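Local atomic coordinates of proliferating cell nuclear antigen (Entamoeba histolytica, PDB entry 3P91), a protein that probably encircles DNA as a trimeric sliding clamp and raises the processivity of DNA polymerase delta during elongation of the leading strand. Residues R19-L24 against T78-I83; A41-D46 against L52-I57. All blocks are in the same frame, centred on the assembly; numbering follows the deposited sequence.

Contact 1: residues R19-L24 against T78-I83; sequences RVVESL and THLSKI
Val21 meets Leu80 and Ser81 where two helices of the N-terminal domain face each other, and the valine uses both of its methyl groups in the contact. Its CG2 presses on CD2 of Leu80 at 3.5 Å, the tightest apolar approach here, the two side chains crossing at about a right angle. CG1, which a chi1 of 172° places anti to the backbone N, instead lies 4.0 Å from CB of Ser81. Phe17, Leu77 and Leu84 close round this pair, so that the apolar part of the contact is buried. The segments run roughly antiparallel, at 142°, with their axes 9.6 Å apart, and the small Ser81 lets the backbones come nearest, 6.3 Å between its CA and that of Val21. Helices 14-25 and 77-84 are the two helices of the PCNA N-terminal domain, the pair that in sliding clamps of this family lies on the inner, DNA-facing side of the ring. Toward Glu22 the contact becomes less buried and is made by a single carboxylate oxygen. That side chain starts off to one side of helix 77-84 and bends at chi2 (-41°), bringing OE1 to 3.1 Å from CB of Ser81, while the other carboxylate oxygen, OE2, forms a salt bridge with Lys25, nearly one turn further on. The far side of helix 77-84, with His79 and Lys82, packs on Met180 of a neighbouring subunit.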
loop_
_atom_site.group_PDB
_atom_site.type_symbol
_atom_site.label_atom_id
_atom_site.label_comp_id
_atom_site.label_asym_id
_atom_site.label_seq_id
_atom_site.Cartn_x
_atom_site.Cartn_y
_atom_site.Cartn_z
ATOM N N ARG A 19 18.431 -8.512 -5.961
ATOM C CA ARG A 19 17.479 -9.579 -6.241
ATOM C C ARG A 19 17.918 -10.910 -5.645
ATOM O O ARG A 19 17.109 -11.666 -5.118
ATOM C CB ARG A 19 17.292 -9.710 -7.743
ATOM C CG ARG A 19 16.643 -8.501 -8.321
ATOM C CD ARG A 19 16.692 -8.491 -9.823
ATOM N NE ARG A 19 15.882 -7.384 -10.320
ATOM C CZ ARG A 19 15.872 -6.962 -11.578
ATOM N NH1 ARG A 19 16.643 -7.556 -12.482
ATOM N NH2 ARG A 19 15.095 -5.939 -11.926
ATOM N N VAL A 20 19.212 -11.190 -5.733
ATOM C CA VAL A 20 19.776 -12.377 -5.115
ATOM C C VAL A 20 19.447 -12.406 -3.628
ATOM O O VAL A 20 18.905 -13.388 -3.119
ATOM C CB VAL A 20 21.296 -12.409 -5.317
ATOM C CG1 VAL A 20 21.969 -13.326 -4.305
ATOM C CG2 VAL A 20 21.622 -12.812 -6.733
ATOM N N VAL A 21 19.761 -11.313 -2.943
ATOM C CA VAL A 21 19.571 -11.217 -1.499
ATOM C C VAL A 21 18.104 -11.292 -1.026
ATOM O O VAL A 21 17.820 -11.854 0.033
ATOM C CB VAL A 21 20.281 -9.970 -0.942
ATOM C CG1 VAL A 21 19.938 -9.755 0.516
ATOM C CG2 VAL A 21 21.769 -10.126 -1.119
ATOM N N GLU A 22 17.177 -10.735 -1.796
ATOM C CA GLU A 22 15.755 -10.905 -1.497
ATOM C C GLU A 22 15.337 -12.362 -1.607
ATOM O O GLU A 22 14.787 -12.943 -0.674
ATOM C CB GLU A 22 14.904 -10.075 -2.451
ATOM C CG GLU A 22 14.932 -8.612 -2.125
ATOM C CD GLU A 22 14.863 -8.387 -0.635
ATOM O OE1 GLU A 22 15.835 -7.837 -0.073
ATOM O OE2 GLU A 22 13.843 -8.777 -0.023
ATOM N N SER A 23 15.598 -12.943 -2.769
ATOM C CA SER A 23 15.276 -14.330 -3.021
ATOM C C SER A 23 15.849 -15.202 -1.922
ATOM O O SER A 23 15.178 -16.081 -1.397
ATOM C CB SER A 23 15.847 -14.740 -4.369
ATOM O OG SER A 23 15.444 -13.818 -5.368
ATOM N N LEU A 24 17.098 -14.942 -1.573
ATOM C CA LEU A 24 17.789 -15.732 -0.576
ATOM C C LEU A 24 17.130 -15.640 0.771
ATOM O O LEU A 24 16.980 -16.636 1.463
ATOM C CB LEU A 24 19.216 -15.234 -0.421
ATOM C CG LEU A 24 20.299 -15.869 -1.286
ATOM C CD1 LEU A 24 21.645 -15.281 -0.907
ATOM C CD2 LEU A 24 20.312 -17.373 -1.116
ATOM N N THR A 78 19.017 -10.337 6.619
ATOM C CA THR A 78 18.113 -9.279 7.035
ATOM C C THR A 78 18.861 -7.946 7.034
ATOM O O THR A 78 18.336 -6.924 6.583
ATOM C CB THR A 78 17.493 -9.563 8.421
ATOM O OG1 THR A 78 16.540 -10.624 8.304
ATOM C CG2 THR A 78 16.787 -8.340 8.953
ATOM N N HIS A 79 20.099 -7.960 7.512
ATOM C CA HIS A 79 20.884 -6.736 7.573
ATOM C C HIS A 79 21.368 -6.272 6.209
ATOM O O HIS A 79 21.454 -5.071 5.954
ATOM C CB HIS A 79 22.047 -6.895 8.541
ATOM C CG HIS A 79 21.608 -7.160 9.940
ATOM N ND1 HIS A 79 22.480 -7.514 10.945
ATOM C CD2 HIS A 79 20.374 -7.134 10.499
ATOM C CE1 HIS A 79 21.802 -7.688 12.066
ATOM N NE2 HIS A 79 20.522 -7.464 11.822
ATOM N N LEU A 80 21.674 -7.222 5.334
ATOM C CA LEU A 80 22.146 -6.890 3.997
ATOM C C LEU A 80 21.037 -6.324 3.114
ATOM O O LEU A 80 21.271 -5.416 2.322
ATOM C CB LEU A 80 22.796 -8.108 3.334
ATOM C CG LEU A 80 23.301 -7.940 1.900
ATOM C CD1 LEU A 80 24.277 -6.794 1.802
ATOM C CD2 LEU A 80 23.948 -9.224 1.425
ATOM N N SER A 81 19.826 -6.852 3.241
ATOM C CA SER A 81 18.733 -6.371 2.405
ATOM C C SER A 81 18.361 -4.943 2.796
ATOM O O SER A 81 18.132 -4.094 1.932
ATOM C CB SER A 81 17.521 -7.302 2.477
ATOM O OG SER A 81 16.644 -6.934 3.526
ATOM N N LYS A 82 18.319 -4.675 4.096
ATOM C CA LYS A 82 18.121 -3.308 4.585
ATOM C C LYS A 82 19.121 -2.313 3.978
ATOM O O LYS A 82 18.765 -1.193 3.625
ATOM C CB LYS A 82 18.173 -3.263 6.117
ATOM C CG LYS A 82 17.016 -3.997 6.784
ATOM C CD LYS A 82 17.000 -3.812 8.291
ATOM C CE LYS A 82 16.603 -2.405 8.671
ATOM N NZ LYS A 82 16.509 -2.235 10.147
ATOM N N ILE A 83 20.372 -2.729 3.844
ATOM C CA ILE A 83 21.368 -1.898 3.185
ATOM C C ILE A 83 21.100 -1.767 1.686
ATOM O O ILE A 83 21.156 -0.671 1.131
ATOM C CB ILE A 83 22.781 -2.455 3.390
ATOM C CG1 ILE A 83 23.084 -2.590 4.880
ATOM C CG2 ILE A 83 23.794 -1.566 2.721
ATOM C CD1 ILE A 83 24.470 -3.131 5.176
#

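Contact 2: residues A41-D46 against L52-I57; sequences AVQCMD and LVSLLI
Val42 and Leu55 form an apolar pair in a beta hairpin whose strands, 39-45 and 52-57, run antiparallel within the large sheet of the clamp subunit. Both residues hold their first side-chain torsion near 180°: in Leu55 this sets CG anti to the backbone N (chi1 165°), and its CD2 reaches to 4.1 Å from CG2 of Val42. The two side chains cross obliquely on the face that also carries Cys44 and Val53, and helix 14-25 covers this face on the side of strand 52-57. Ala41, Gln43, Met45, Leu52, Ser54 and Leu56 point to the other face. Met45 runs out from its strand with CG anti to the carbonyl carbon (chi1 -62°), and this CG touches CD2 of Leu52 at 3.9 Å. The same leucine methyl leans toward the neighbouring strand, 3.7 Å from O of Cys44. Beyond Met45 the chain enters the turn, where Asp46 OD2 accepts hydrogen bonds from the backbone N atoms of Val50 and Ser51. Two hydrogen-bonded pairs knit the backbones together, Val42 with Leu55 and Cys44 with Val53. In the latter, Val53 N donates to Cys44 O at 2.7 Å, with an angle of 174° at the hydrogen.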
loop_
_atom_site.group_PDB
_atom_site.type_symbol
_atom_site.label_atom_id
_atom_site.label_comp_id
_atom_site.label_asym_id
_atom_site.label_seq_id
_atom_site.Cartn_x
_atom_site.Cartn_y
_atom_site.Cartn_z
ATOM N N ALA A 41 29.415 -18.090 -3.993
ATOM C CA ALA A 41 28.620 -19.292 -3.894
ATOM C C ALA A 41 27.936 -19.376 -2.546
ATOM O O ALA A 41 28.459 -18.905 -1.537
ATOM C CB ALA A 41 29.496 -20.516 -4.113
ATOM N N VAL A 42 26.760 -19.988 -2.542
ATOM C CA VAL A 42 26.059 -20.295 -1.308
ATOM C C VAL A 42 25.393 -21.664 -1.424
ATOM O O VAL A 42 24.580 -21.896 -2.305
ATOM C CB VAL A 42 25.013 -19.217 -0.970
ATOM C CG1 VAL A 42 24.160 -19.647 0.224
ATOM C CG2 VAL A 42 25.693 -17.888 -0.710
ATOM N N GLN A 43 25.773 -22.576 -0.542
ATOM C CA GLN A 43 25.176 -23.899 -0.490
ATOM C C GLN A 43 24.877 -24.220 0.952
ATOM O O GLN A 43 25.792 -24.394 1.761
ATOM C CB GLN A 43 26.111 -24.964 -1.061
ATOM C CG GLN A 43 26.026 -25.108 -2.563
ATOM C CD GLN A 43 26.418 -26.493 -3.045
ATOM O OE1 GLN A 43 26.836 -27.351 -2.259
ATOM N NE2 GLN A 43 26.284 -26.719 -4.349
ATOM N N CYS A 44 23.591 -24.292 1.269
ATOM C CA CYS A 44 23.161 -24.510 2.636
ATOM C C CYS A 44 21.700 -24.921 2.649
ATOM O O CYS A 44 20.998 -24.788 1.642
ATOM C CB CYS A 44 23.331 -23.230 3.439
ATOM S SG CYS A 44 22.234 -21.925 2.873
ATOM N N MET A 45 21.253 -25.417 3.798
ATOM C CA MET A 45 19.857 -25.784 4.000
ATOM C C MET A 45 19.029 -24.561 4.303
ATOM O O MET A 45 19.541 -23.570 4.817
ATOM C CB MET A 45 19.727 -26.766 5.158
ATOM C CG MET A 45 20.445 -28.074 4.917
ATOM S SD MET A 45 20.063 -29.287 6.179
ATOM C CE MET A 45 20.594 -28.427 7.647
ATOM N N ASP A 46 17.743 -24.634 3.985
ATOM C CA ASP A 46 16.819 -23.563 4.327
ATOM C C ASP A 46 16.708 -23.452 5.839
ATOM O O ASP A 46 17.231 -24.287 6.570
ATOM C CB ASP A 46 15.441 -23.856 3.742
ATOM C CG ASP A 46 14.674 -24.873 4.555
ATOM O OD1 ASP A 46 13.494 -24.620 4.844
ATOM O OD2 ASP A 46 15.246 -25.919 4.916
ATOM N N LEU A 52 17.374 -27.406 0.314
ATOM C CA LEU A 52 18.729 -27.005 0.013
ATOM C C LEU A 52 18.666 -25.797 -0.891
ATOM O O LEU A 52 17.849 -25.749 -1.810
ATOM C CB LEU A 52 19.443 -28.149 -0.709
ATOM C CG LEU A 52 20.886 -28.535 -0.394
ATOM C CD1 LEU A 52 21.895 -27.704 -1.188
ATOM C CD2 LEU A 52 21.145 -28.451 1.102
ATOM N N VAL A 53 19.519 -24.817 -0.613
ATOM C CA VAL A 53 19.691 -23.670 -1.488
ATOM C C VAL A 53 21.073 -23.736 -2.119
ATOM O O VAL A 53 22.044 -24.074 -1.451
ATOM C CB VAL A 53 19.574 -22.338 -0.717
ATOM C CG1 VAL A 53 19.515 -21.180 -1.686
ATOM C CG2 VAL A 53 18.354 -22.347 0.195
ATOM N N SER A 54 21.153 -23.406 -3.404
ATOM C CA SER A 54 22.411 -23.416 -4.136
ATOM C C SER A 54 22.551 -22.193 -5.031
ATOM O O SER A 54 21.904 -22.111 -6.069
ATOM C CB SER A 54 22.498 -24.664 -5.003
ATOM O OG SER A 54 23.613 -24.600 -5.869
ATOM N N LEU A 55 23.403 -21.251 -4.641
ATOM C CA LEU A 55 23.635 -20.062 -5.453
ATOM C C LEU A 55 25.032 -20.019 -6.036
ATOM O O LEU A 55 26.015 -20.345 -5.374
ATOM C CB LEU A 55 23.407 -18.782 -4.647
ATOM C CG LEU A 55 23.957 -17.478 -5.252
ATOM C CD1 LEU A 55 23.076 -16.948 -6.384
ATOM C CD2 LEU A 55 24.136 -16.416 -4.176
ATOM N N LEU A 56 25.109 -19.590 -7.286
ATOM C CA LEU A 56 26.386 -19.307 -7.894
ATOM C C LEU A 56 26.319 -18.018 -8.691
ATOM O O LEU A 56 25.657 -17.954 -9.719
ATOM C CB LEU A 56 26.795 -20.438 -8.816
ATOM C CG LEU A 56 28.080 -20.119 -9.561
ATOM C CD1 LEU A 56 29.204 -19.882 -8.561
ATOM C CD2 LEU A 56 28.424 -21.238 -10.530
ATOM N N ILE A 57 26.990 -16.982 -8.210
ATOM C CA ILE A 57 27.218 -15.825 -9.050
ATOM C C ILE A 57 28.589 -15.980 -9.684
ATOM O O ILE A 57 29.580 -16.184 -8.995
ATOM C CB ILE A 57 27.157 -14.514 -8.266
ATOM C CG1 ILE A 57 25.931 -14.498 -7.362
ATOM C CG2 ILE A 57 27.120 -13.344 -9.227
ATOM C CD1 ILE A 57 25.847 -13.299 -6.482
#

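Overall arrangement
Contacts 1 and 2 lie about 14 Å apart, centre to centre, within the N-terminal domain. Along the chain, helix 14-25 comes first, then the two hairpin strands, and finally helix 77-84, so contact 2 falls between the two halves of contact 1. Helix 14-25 links them: one side packs on helix 77-84, while Val20 and Leu24 rest on the hairpin, Val20 CG1 lying 3.8 Å from Leu55 CD2 and Leu24 CD2 3.9 Å from Val53 CG1. The result is a layer of helices packed on a sheet, as in sliding clamps generally. Strand 52-57 also pairs with strand 247-253, joining the sheet to the C-terminal domain.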